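Local coordinates for protein polyketide synthase PksJ (Bacillus subtilis subsp. subtilis, PDB 4J1Q) that reduces keto groups on intermediates of the bacillaene polyketide assembly line through its ketoreductase domain, with NADPH as the hydride donor, at residues R84-M89 with E306-L311; L206-A211 with H289-S294; S265-V270 with L318-E323. All blocks are in the same frame, centred on the assembly; numbering follows the deposited sequence.

Contact 1 of 3, residues R84-M89 with E306-L311; sequences RYQCYM and EFQEVL
The ring of F307 meets M89 at its edge: M89 CB lies in the ring plane, 3.9 Å from F307 CE2. The carbonyl oxygen of M89 also approaches the ring, obliquely. The motif is a pair of nearly antiparallel helices, 81-98 against 304-324, with 148° between the two short segments. The phenyl group is stacked on F93, one turn further along the helix of M89. A chi1 of -165° swings the F307 ring away from its own backbone N and towards helix 81-98, although the CB itself does not aim there. A second ring lies on the M89 side. Y85 receives M89 CG over one face, near the rim, and its hydroxyl is hydrogen-bonded to the carbonyl of A353.

The helix axes come no closer than 10.5 Å, so side chains fill the space between them. Helix 81-98 comes from the N-terminal part of the chain. Helix 304-324 belongs to the Rossmann-type ketoreductase fold. The contact therefore joins the two halves of the structure.

L311 points at the partner helix and supplies the apolar centre. Its CD1 reaches Q86 CA at 4.0 Å and M89 CB at 4.2 Å. The side chains of Q86 and L311 run past each other in opposite directions. Helix 349-370 backs this layer, with A354 against L311 and D350 against F307.

The polar end of the contact is formed by Q86 and Q308. The Q308 chain bends at chi2, bringing its amide up to that of Q86, which it meets at a slant. The two amide planes are 23° apart. The Q86 amide is probably turned over, and the Q308 end group may also be reversed. The geometry leaves any bond to the Q86 carbonyl undecided; Q308 OE1 lies 3.2 Å from Q86 O.

Contact 2 of 3, residues L206-A211 with H289-S294; sequences LITGGA and HGAGSS. With NDP (NADPH dihydro-nicotinamide-adenine-dinucleotide phosphate), chain B.
T208 and H289 are paired as a parallel beta bridge at the ends of their strands, and the main chain of the next residue continues the link. The amide G290 N donates to T208 O at 2.8 Å. It approaches from above the carbonyl plane, 45° out of it, and the bond is bent.

The T208 hydroxyl adds two weak bonds as acceptor. G290 N reaches T208 OG1 at 3.0 Å, and A291 N reaches the same atom at 3.3 Å. The chi1 of 73° puts OG1 between the backbone N and the carbonyl carbon, within reach of both amides. This ties the start of the loop to the strand end.

T208 OG1 also lies over one face of the H289 imidazole, towards the rim. The far nitrogen of that ring, NE2, is hydrogen-bonded to the carbonyl of P313. G209 lies close against the G290-A291 peptide, and its positive phi turns the chain away from the strand.

The cofactor rests on the same loops. NDP O3D of the nicotinamide ribose donates to G290 O at 3.0 Å. A291 CB touches the adenine, 3.6 Å from NDP N3A. G292 N makes a weak bond to NDP O4B, and G209 CA approaches that oxygen too. The turn after strand 204-208 is consistent with the start of the glycine-rich loop of a Rossmann fold, and G290 to G292 line the NADPH pocket from the neighbouring strand end.

Strand 204-208 runs between strands 286-289 and 230-234. Helix 213-226 follows the glycine turn, and M358 of helix 349-370 packs on H289.

Contact 3 of 3, residues S265-V270 with L318-E323; sequences SDQHAV and LLHVDE
The backbones come nearest at Q267 and H320, whose CA atoms are 5.5 Å apart, where the start of helix 267-280 meets helix 304-324 within the ketoreductase domain. D266 is the N-cap residue of the former helix, and S265 helps to line the adjoining NADPH pocket.

H320 points at this turn and carries the contact; a chi1 of -66° sets its ring beside its own backbone N. Q267 lies over one face of the imidazole in a CH-pi contact, with Q267 CB 3.8 Å from the H320 ring centroid and 1° off the normal. Q267 CG sits nearer the rim, 3.5 Å from H320 CD2. The Q267 amide stands almost upright to the ring, 85° between planes, and its OE1 is hydrogen-bonded to R271. At the edge, the carbonyl oxygen S265 O lies 3.3 Å from H320 CE1.

V270 closes the apolar side. Its CG1 meets V321 CG2 at 4.1 Å, while V270 CG2 touches H320 CB.

H320 ND1 is hydrogen-bonded to the carbonyl of V264, which implies that ND1 carries a proton. That bond and the Q267 aliphatic chain restrain the ring's rotation. Two carbonyl oxygens near the ND1-CE1 edge could also stabilise positive charge on the imidazole.

In the fold
Along the chain the segments come in the order 84-89, 206-211, 265-270, 289-294, 306-311 and 318-323. Contact 2 is nested inside the loop closed by contact 1, while contact 3 alternates with each of the others. Contacts 1 and 3 share helix 304-324, with centres 16 Å apart. Contacts 2 and 3 lie 13 Å apart between centres and touch where H289 CE1 packs 3.5 Å from L318 CA. Contacts 1 and 2 are 18 Å apart between centres and touch through V310 and S293. Helix 304-324 thus connects the NADPH-binding loops with helix 81-98 of the N-terminal part and with helix 267-280.

Contact 1 of 3, residues R84-M89 with E306-L311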
# COMPACT_ATOMS: atom_id res chain seq x y z
N ARG A 84 15.36 2.39 -3.19
CA ARG A 84 15.76 3.18 -2.05
C ARG A 84 14.81 2.96 -0.89
O ARG A 84 15.23 2.84 0.26
CB ARG A 84 15.82 4.66 -2.43
CG ARG A 84 17.20 5.26 -2.32
CD ARG A 84 17.23 6.66 -2.92
NE ARG A 84 16.97 6.63 -4.35
CZ ARG A 84 16.19 7.48 -4.99
NH1 ARG A 84 15.58 8.45 -4.32
NH2 ARG A 84 16.05 7.39 -6.30
N TYR A 85 13.51 2.91 -1.20
CA TYR A 85 12.47 2.57 -0.22
C TYR A 85 12.71 1.21 0.43
O TYR A 85 12.73 1.09 1.66
CB TYR A 85 11.10 2.56 -0.93
CG TYR A 85 9.93 2.35 -0.00
CD1 TYR A 85 9.30 3.43 0.61
CD2 TYR A 85 9.42 1.06 0.25
CE1 TYR A 85 8.19 3.24 1.44
CE2 TYR A 85 8.31 0.89 1.07
CZ TYR A 85 7.71 1.98 1.67
OH TYR A 85 6.61 1.82 2.49
N GLN A 86 12.89 0.18 -0.39
CA GLN A 86 13.14 -1.16 0.15
C GLN A 86 14.34 -1.14 1.11
O GLN A 86 14.25 -1.65 2.23
CB GLN A 86 13.39 -2.17 -0.99
CG GLN A 86 12.25 -2.25 -2.00
CD GLN A 86 12.26 -3.55 -2.77
OE1 GLN A 86 13.00 -4.47 -2.45
NE2 GLN A 86 11.40 -3.65 -3.77
N CYS A 87 15.41 -0.48 0.68
CA CYS A 87 16.60 -0.33 1.51
C CYS A 87 16.28 0.36 2.83
O CYS A 87 16.63 -0.14 3.90
CB CYS A 87 17.68 0.44 0.75
SG CYS A 87 19.31 0.39 1.54
N TYR A 88 15.60 1.50 2.78
CA TYR A 88 15.37 2.28 3.99
C TYR A 88 14.42 1.59 4.93
O TYR A 88 14.58 1.66 6.16
CB TYR A 88 14.86 3.67 3.66
CG TYR A 88 15.87 4.55 2.98
CD1 TYR A 88 17.24 4.30 3.10
CD2 TYR A 88 15.47 5.65 2.25
CE1 TYR A 88 18.17 5.13 2.51
CE2 TYR A 88 16.40 6.45 1.61
CZ TYR A 88 17.75 6.20 1.75
OH TYR A 88 18.65 7.01 1.12
N MET A 89 13.45 0.86 4.35
CA MET A 89 12.51 0.07 5.15
C MET A 89 13.25 -1.00 5.94
O MET A 89 12.96 -1.22 7.11
CB MET A 89 11.44 -0.59 4.26
CG MET A 89 10.48 0.39 3.62
SD MET A 89 9.64 1.46 4.81
CE MET A 89 10.52 3.01 4.54
N GLU A 306 13.23 -12.53 3.99
CA GLU A 306 11.79 -12.64 3.91
C GLU A 306 11.19 -11.25 3.74
O GLU A 306 10.30 -11.04 2.89
CB GLU A 306 11.24 -13.29 5.18
CG GLU A 306 9.79 -13.72 5.02
CD GLU A 306 9.20 -14.27 6.28
OE1 GLU A 306 8.76 -15.44 6.27
OE2 GLU A 306 9.09 -13.51 7.27
N PHE A 307 11.66 -10.33 4.58
CA PHE A 307 11.29 -8.92 4.50
C PHE A 307 11.39 -8.36 3.08
O PHE A 307 10.40 -7.91 2.52
CB PHE A 307 12.16 -8.11 5.47
CG PHE A 307 11.65 -6.73 5.74
CD1 PHE A 307 10.74 -6.50 6.77
CD2 PHE A 307 12.01 -5.66 4.93
CE1 PHE A 307 10.22 -5.23 7.00
CE2 PHE A 307 11.50 -4.38 5.16
CZ PHE A 307 10.60 -4.17 6.20
N GLN A 308 12.56 -8.43 2.46
CA GLN A 308 12.73 -7.94 1.08
C GLN A 308 11.82 -8.66 0.13
O GLN A 308 11.36 -8.09 -0.87
CB GLN A 308 14.18 -8.09 0.59
CG GLN A 308 15.14 -7.04 1.18
CD GLN A 308 14.68 -5.63 0.89
OE1 GLN A 308 14.74 -4.77 1.76
NE2 GLN A 308 14.19 -5.39 -0.33
N GLU A 309 11.64 -9.95 0.36
CA GLU A 309 10.89 -10.80 -0.55
C GLU A 309 9.42 -10.41 -0.61
O GLU A 309 8.79 -10.49 -1.65
CB GLU A 309 11.04 -12.24 -0.13
CG GLU A 309 10.31 -13.25 -0.98
CD GLU A 309 10.20 -14.60 -0.28
OE1 GLU A 309 11.23 -15.16 0.18
OE2 GLU A 309 9.06 -15.08 -0.10
N VAL A 310 8.84 -9.99 0.51
CA VAL A 310 7.47 -9.51 0.40
C VAL A 310 7.32 -8.07 -0.09
O VAL A 310 6.31 -7.75 -0.70
CB VAL A 310 6.56 -9.85 1.61
CG1 VAL A 310 7.25 -10.80 2.58
CG2 VAL A 310 6.00 -8.60 2.27
N LEU A 311 8.35 -7.24 0.10
CA LEU A 311 8.37 -5.90 -0.48
C LEU A 311 8.46 -5.92 -2.01
O LEU A 311 7.88 -5.08 -2.68
CB LEU A 311 9.55 -5.08 0.05
CG LEU A 311 9.55 -4.60 1.49
CD1 LEU A 311 10.90 -3.98 1.82
CD2 LEU A 311 8.44 -3.59 1.76

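Contact 2 of 3, residues L206-A211 with H289-S294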
# COMPACT_ATOMS: atom_id res chain seq x y z
N LEU A 206 -4.51 -6.77 -18.18
CA LEU A 206 -3.65 -7.67 -17.44
C LEU A 206 -3.80 -7.59 -15.93
O LEU A 206 -4.07 -6.53 -15.35
CB LEU A 206 -2.18 -7.55 -17.84
CG LEU A 206 -1.33 -6.41 -17.28
CD1 LEU A 206 0.14 -6.80 -17.29
CD2 LEU A 206 -1.54 -5.21 -18.17
N ILE A 207 -3.57 -8.73 -15.30
CA ILE A 207 -3.59 -8.85 -13.88
C ILE A 207 -2.28 -9.52 -13.50
O ILE A 207 -2.06 -10.70 -13.81
CB ILE A 207 -4.78 -9.70 -13.42
CG1 ILE A 207 -6.05 -9.32 -14.20
CG2 ILE A 207 -4.97 -9.57 -11.92
CD1 ILE A 207 -7.32 -10.00 -13.71
N THR A 208 -1.37 -8.73 -12.92
CA THR A 208 -0.20 -9.31 -12.31
C THR A 208 -0.66 -9.98 -11.04
O THR A 208 -1.60 -9.52 -10.43
CB THR A 208 0.84 -8.24 -11.96
OG1 THR A 208 0.39 -7.48 -10.84
CG2 THR A 208 1.07 -7.34 -13.15
N GLY A 209 -0.04 -11.11 -10.72
CA GLY A 209 -0.60 -12.02 -9.72
C GLY A 209 -1.88 -12.66 -10.21
O GLY A 209 -2.72 -13.08 -9.41
N GLY A 210 -2.05 -12.72 -11.52
CA GLY A 210 -3.32 -13.06 -12.12
C GLY A 210 -3.79 -14.49 -11.89
O GLY A 210 -4.99 -14.75 -11.89
N ALA A 211 -2.87 -15.43 -11.71
CA ALA A 211 -3.26 -16.83 -11.47
C ALA A 211 -3.54 -17.11 -9.98
O ALA A 211 -3.92 -18.22 -9.59
CB ALA A 211 -2.19 -17.79 -11.98
N HIS A 289 -2.68 -4.55 -10.47
CA HIS A 289 -1.48 -5.08 -9.86
C HIS A 289 -1.84 -5.90 -8.66
O HIS A 289 -2.18 -5.37 -7.63
CB HIS A 289 -0.54 -3.95 -9.46
CG HIS A 289 0.84 -4.41 -9.05
ND1 HIS A 289 1.86 -4.52 -9.91
CD2 HIS A 289 1.33 -4.77 -7.81
CE1 HIS A 289 2.96 -4.91 -9.25
NE2 HIS A 289 2.64 -5.08 -7.97
N GLY A 290 -1.89 -7.21 -8.84
CA GLY A 290 -2.29 -8.10 -7.76
C GLY A 290 -1.16 -8.97 -7.26
O GLY A 290 -1.37 -9.74 -6.33
N ALA A 291 0.03 -8.80 -7.82
CA ALA A 291 1.19 -9.61 -7.40
C ALA A 291 1.61 -9.29 -5.96
O ALA A 291 1.72 -8.13 -5.58
CB ALA A 291 2.37 -9.40 -8.34
N GLY A 292 1.98 -10.33 -5.23
CA GLY A 292 2.37 -10.19 -3.84
C GLY A 292 1.87 -11.30 -2.98
O GLY A 292 1.05 -12.11 -3.40
N SER A 293 2.27 -11.27 -1.72
CA SER A 293 2.10 -12.38 -0.83
C SER A 293 2.46 -11.84 0.54
O SER A 293 3.15 -10.85 0.64
CB SER A 293 3.05 -13.54 -1.23
OG SER A 293 4.41 -13.12 -1.28
N SER A 294 1.86 -12.39 1.59
CA SER A 294 2.25 -12.06 2.94
C SER A 294 2.92 -13.25 3.58
O SER A 294 2.55 -14.40 3.30
CB SER A 294 1.02 -11.69 3.74
OG SER A 294 0.19 -12.84 3.90
PA NDP B . -2.46 -15.00 -3.77
O1A NDP B . -1.14 -15.28 -3.04
O2A NDP B . -3.46 -16.05 -4.11
O5B NDP B . -2.13 -14.15 -5.08
C5B NDP B . -0.87 -13.49 -5.24
C4B NDP B . -0.34 -13.94 -6.59
O4B NDP B . 0.81 -13.15 -6.91
C3B NDP B . 0.17 -15.37 -6.51
O3B NDP B . -0.60 -16.08 -7.53
C2B NDP B . 1.65 -15.30 -6.88
O2B NDP B . 1.97 -16.31 -7.88
C1B NDP B . 1.79 -13.95 -7.56
N9A NDP B . 3.15 -13.42 -7.25
C8A NDP B . 3.78 -13.41 -6.03
N7A NDP B . 5.03 -12.81 -6.20
C5A NDP B . 5.13 -12.40 -7.54
C6A NDP B . 6.12 -11.76 -8.28
N6A NDP B . 7.33 -11.41 -7.75
N1A NDP B . 5.90 -11.50 -9.61
C2A NDP B . 4.74 -11.89 -10.20
N3A NDP B . 3.79 -12.54 -9.51
C4A NDP B . 3.94 -12.77 -8.16
O3 NDP B . -3.19 -13.83 -2.93
PN NDP B . -4.58 -13.21 -3.43
O1N NDP B . -5.53 -13.53 -2.28
O2N NDP B . -4.84 -13.53 -4.89
O5D NDP B . -4.25 -11.63 -3.35
C5D NDP B . -4.25 -10.77 -4.50
C4D NDP B . -3.69 -9.40 -4.05
O4D NDP B . -4.66 -8.74 -3.21
C3D NDP B . -2.43 -9.56 -3.20
O3D NDP B . -1.44 -8.57 -3.56
C2D NDP B . -2.92 -9.38 -1.80
O2D NDP B . -1.88 -8.78 -1.01
C1D NDP B . -4.15 -8.47 -1.92
N1N NDP B . -5.15 -8.77 -0.88
C2N NDP B . -5.79 -9.98 -0.84
C3N NDP B . -6.71 -10.28 0.20
C7N NDP B . -7.43 -11.63 0.21
O7N NDP B . -8.44 -11.75 0.92
N7N NDP B . -6.92 -12.70 -0.45
C4N NDP B . -6.92 -9.35 1.24
C5N NDP B . -6.22 -8.13 1.19
C6N NDP B . -5.33 -7.88 0.11
P2B NDP B . 3.47 -16.92 -8.02
O1X NDP B . 3.80 -17.33 -6.57
O2X NDP B . 3.20 -18.01 -9.05
O3X NDP B . 4.35 -15.79 -8.53

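Contact 3 of 3, residues S265-V270 with L318-E323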
# COMPACT_ATOMS: atom_id res chain seq x y z
N SER A 265 9.38 -8.38 -10.22
CA SER A 265 10.65 -7.90 -9.66
C SER A 265 11.74 -7.73 -10.72
O SER A 265 12.74 -7.04 -10.48
CB SER A 265 11.18 -8.86 -8.58
OG SER A 265 10.27 -8.95 -7.51
N ASP A 266 11.62 -8.50 -11.80
CA ASP A 266 12.62 -8.49 -12.88
C ASP A 266 12.20 -7.48 -13.94
O ASP A 266 11.28 -7.73 -14.73
CB ASP A 266 12.76 -9.90 -13.48
CG ASP A 266 13.85 -9.99 -14.58
OD1 ASP A 266 14.68 -9.05 -14.71
OD2 ASP A 266 13.91 -11.03 -15.27
N GLN A 267 12.82 -6.30 -13.90
CA GLN A 267 12.44 -5.22 -14.81
C GLN A 267 12.38 -5.65 -16.28
O GLN A 267 11.53 -5.20 -17.04
CB GLN A 267 13.38 -4.02 -14.65
CG GLN A 267 12.73 -2.70 -15.04
CD GLN A 267 13.71 -1.70 -15.61
OE1 GLN A 267 14.43 -1.98 -16.57
NE2 GLN A 267 13.73 -0.50 -15.02
N HIS A 268 13.33 -6.49 -16.68
CA HIS A 268 13.43 -6.93 -18.07
C HIS A 268 12.31 -7.85 -18.46
O HIS A 268 11.78 -7.76 -19.57
CB HIS A 268 14.77 -7.59 -18.30
CG HIS A 268 15.94 -6.71 -17.95
ND1 HIS A 268 16.01 -5.42 -18.32
CD2 HIS A 268 17.12 -6.98 -17.24
CE1 HIS A 268 17.19 -4.90 -17.93
NE2 HIS A 268 17.86 -5.85 -17.24
N ALA A 269 11.94 -8.74 -17.55
CA ALA A 269 10.78 -9.61 -17.76
C ALA A 269 9.53 -8.77 -17.94
O ALA A 269 8.74 -9.00 -18.87
CB ALA A 269 10.63 -10.58 -16.59
N VAL A 270 9.36 -7.76 -17.10
CA VAL A 270 8.23 -6.85 -17.25
C VAL A 270 8.23 -6.18 -18.62
O VAL A 270 7.19 -6.08 -19.28
CB VAL A 270 8.19 -5.77 -16.14
CG1 VAL A 270 6.93 -4.91 -16.29
CG2 VAL A 270 8.23 -6.42 -14.76
N LEU A 318 5.91 -2.96 -8.78
CA LEU A 318 4.91 -1.98 -9.17
C LEU A 318 5.54 -0.85 -9.97
O LEU A 318 5.03 -0.47 -11.01
CB LEU A 318 4.20 -1.43 -7.94
CG LEU A 318 3.11 -0.40 -8.21
CD1 LEU A 318 2.07 -0.40 -7.12
CD2 LEU A 318 3.76 0.96 -8.21
N LEU A 319 6.65 -0.32 -9.48
CA LEU A 319 7.38 0.69 -10.22
C LEU A 319 7.64 0.17 -11.62
O LEU A 319 7.31 0.84 -12.59
CB LEU A 319 8.68 1.05 -9.50
CG LEU A 319 9.63 2.13 -10.06
CD1 LEU A 319 10.53 2.70 -8.97
CD2 LEU A 319 10.52 1.57 -11.17
N HIS A 320 8.23 -1.03 -11.72
CA HIS A 320 8.62 -1.62 -13.01
C HIS A 320 7.48 -1.69 -13.97
O HIS A 320 7.64 -1.39 -15.14
CB HIS A 320 9.21 -3.01 -12.84
CG HIS A 320 10.53 -3.03 -12.10
ND1 HIS A 320 11.00 -4.14 -11.50
CD2 HIS A 320 11.46 -2.02 -11.85
CE1 HIS A 320 12.17 -3.86 -10.88
NE2 HIS A 320 12.44 -2.56 -11.09
N VAL A 321 6.33 -2.18 -13.49
CA VAL A 321 5.10 -2.18 -14.28
C VAL A 321 4.70 -0.78 -14.72
O VAL A 321 4.53 -0.51 -15.91
CB VAL A 321 3.94 -2.82 -13.52
CG1 VAL A 321 2.65 -2.71 -14.31
CG2 VAL A 321 4.25 -4.28 -13.19
N ASP A 322 4.60 0.13 -13.75
CA ASP A 322 4.19 1.49 -14.06
C ASP A 322 5.03 2.04 -15.20
O ASP A 322 4.50 2.50 -16.21
CB ASP A 322 4.31 2.39 -12.84
CG ASP A 322 4.02 3.87 -13.18
OD1 ASP A 322 2.88 4.18 -13.57
OD2 ASP A 322 4.96 4.69 -13.16
N GLU A 323 6.35 1.94 -15.06
CA GLU A 323 7.23 2.60 -16.00
C GLU A 323 7.29 1.93 -17.37
O GLU A 323 7.52 2.61 -18.37
CB GLU A 323 8.63 2.81 -15.41
CG GLU A 323 9.25 4.14 -15.86
CD GLU A 323 10.72 4.01 -16.19
OE1 GLU A 323 11.13 4.38 -17.32
OE2 GLU A 323 11.47 3.57 -15.30